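Local atomic coordinates of pyruvate carboxylase protein (Rhizobium etli, PDB entry 2QF7), a protein that belongs to the biotin-dependent carboxylases, large multidomain enzymes that join a biotin carboxylase module, a TIM-barrel module and a biotin-carrying domain in one chain. Residues F990-A993 and S994-M997. Numbering follows the deposited sequence.
Sequences FEFA and SYLM
Two successive turns of the alpha-helix 989-997, in the conserved carboxylase domain, meet here around the ring of Phe-992. Leu-996, one turn further on, lays a methyl over one face of that ring: CD1 sits 4.0 Å from the ring centroid and 19° off its normal, a CH-pi contact displaced toward the rim beside CE2. The second methyl of Leu-996, CD2, comes to 3.9 Å from CZ of Phe-992, so the isobutyl fork spans the outer part of the phenyl group. Phe-992 comes within range because its CG stands anti to the backbone N (chi1 -178°), which carries the ring along the helix flank toward the residues that follow.

Tyr-995 approaches Phe-992 differently. Its ring presents an edge, with CD2 4.1 Å from Phe-992 CD1, while the phenyl ring receives it at a slant. Beyond the helix, Tyr-649 of helix 644-657 meets the Phe-992 ring edge-to-face, and Tyr-995 packs on Val-978 and Ile-979 of helix 972-983. This side therefore packs the helix against helix 644-657 of the barrel and against the preceding helix 972-983.

Underneath the side chains runs the ordinary i to i+4 ladder, including Tyr-995 N to Glu-991 O at 2.9 Å and Met-997 N to Ala-993 O at 3.1 Å. Two polar side chains find their partners elsewhere in the chain. Glu-991 forms a salt bridge to Arg-985 through OE2 and takes the backbone N of Ser-988 on OE1, which ties both carboxylate oxygens to the residues leading into the helix. The buried hydroxyl of Ser-994 is hydrogen-bonded to Trp-612 NE1, and that OG also lies 3.3 Å from Phe-990 O.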
loop_
_atom_site.group_PDB
_atom_site.type_symbol
_atom_site.label_atom_id
_atom_site.label_comp_id
_atom_site.label_asym_id
_atom_site.label_seq_id
_atom_site.Cartn_x
_atom_site.Cartn_y
_atom_site.Cartn_z
ATOM N N PHE A 990 -7.512 14.515 43.621
ATOM C CA PHE A 990 -7.345 15.413 42.459
ATOM C C PHE A 990 -8.182 14.907 41.283
ATOM O O PHE A 990 -8.858 15.687 40.580
ATOM C CB PHE A 990 -5.872 15.490 41.993
ATOM C CG PHE A 990 -4.940 16.220 42.943
ATOM C CD1 PHE A 990 -5.425 17.079 43.930
ATOM C CD2 PHE A 990 -3.549 16.105 42.782
ATOM C CE1 PHE A 990 -4.559 17.775 44.809
ATOM C CE2 PHE A 990 -2.657 16.809 43.640
ATOM C CZ PHE A 990 -3.179 17.632 44.674
ATOM N N GLU A 991 -8.108 13.606 41.039
ATOM C CA GLU A 991 -8.933 12.973 40.005
ATOM C C GLU A 991 -10.415 13.188 40.295
ATOM O O GLU A 991 -11.217 13.408 39.389
ATOM C CB GLU A 991 -8.641 11.471 39.944
ATOM C CG GLU A 991 -7.313 11.143 39.275
ATOM C CD GLU A 991 -7.118 9.649 39.162
ATOM O OE1 GLU A 991 -7.179 8.946 40.195
ATOM O OE2 GLU A 991 -6.964 9.159 38.015
ATOM N N PHE A 992 -10.803 13.072 41.566
ATOM C CA PHE A 992 -12.199 13.310 41.927
ATOM C C PHE A 992 -12.603 14.774 41.619
ATOM O O PHE A 992 -13.694 15.000 41.094
ATOM C CB PHE A 992 -12.460 12.933 43.379
ATOM C CG PHE A 992 -13.896 13.108 43.815
ATOM C CD1 PHE A 992 -14.950 12.632 43.031
ATOM C CD2 PHE A 992 -14.188 13.745 45.005
ATOM C CE1 PHE A 992 -16.291 12.778 43.430
ATOM C CE2 PHE A 992 -15.520 13.893 45.438
ATOM C CZ PHE A 992 -16.572 13.421 44.635
ATOM N N ALA A 993 -11.749 15.744 41.950
ATOM C CA ALA A 993 -12.001 17.128 41.546
ATOM C C ALA A 993 -12.175 17.298 40.007
ATOM O O ALA A 993 -13.024 18.090 39.551
ATOM C CB ALA A 993 -10.886 18.069 42.066
ATOM N N SER A 994 -11.344 16.592 39.229
ATOM C CA SER A 994 -11.444 16.573 37.755
ATOM C C SER A 994 -12.830 16.029 37.313
ATOM O O SER A 994 -13.515 16.631 36.490
ATOM C CB SER A 994 -10.306 15.715 37.189
ATOM O OG SER A 994 -9.059 16.408 37.345
ATOM N N TYR A 995 -13.245 14.917 37.904
ATOM C CA TYR A 995 -14.534 14.304 37.621
ATOM C C TYR A 995 -15.739 15.219 37.988
ATOM O O TYR A 995 -16.712 15.273 37.230
ATOM C CB TYR A 995 -14.620 12.979 38.349
ATOM C CG TYR A 995 -15.963 12.318 38.253
ATOM C CD1 TYR A 995 -16.402 11.759 37.043
ATOM C CD2 TYR A 995 -16.797 12.240 39.372
ATOM C CE1 TYR A 995 -17.652 11.135 36.953
ATOM C CE2 TYR A 995 -18.043 11.612 39.294
ATOM C CZ TYR A 995 -18.463 11.067 38.078
ATOM O OH TYR A 995 -19.682 10.455 37.991
ATOM N N LEU A 996 -15.644 15.932 39.122
ATOM C CA LEU A 996 -16.679 16.881 39.557
ATOM C C LEU A 996 -16.862 18.031 38.577
ATOM O O LEU A 996 -17.996 18.464 38.314
ATOM C CB LEU A 996 -16.331 17.461 40.934
ATOM C CG LEU A 996 -16.577 16.491 42.089
ATOM C CD1 LEU A 996 -16.060 17.091 43.444
ATOM C CD2 LEU A 996 -18.050 16.088 42.157
ATOM N N MET A 997 -15.741 18.537 38.060
ATOM C CA MET A 997 -15.756 19.598 37.078
ATOM C C MET A 997 -16.155 19.108 35.689
ATOM O O MET A 997 -16.991 19.761 35.014
ATOM C CB MET A 997 -14.373 20.280 36.994
ATOM C CG MET A 997 -13.978 21.077 38.281
ATOM S SD MET A 997 -14.883 22.636 38.382
ATOM C CE MET A 997 -16.012 22.174 39.671
#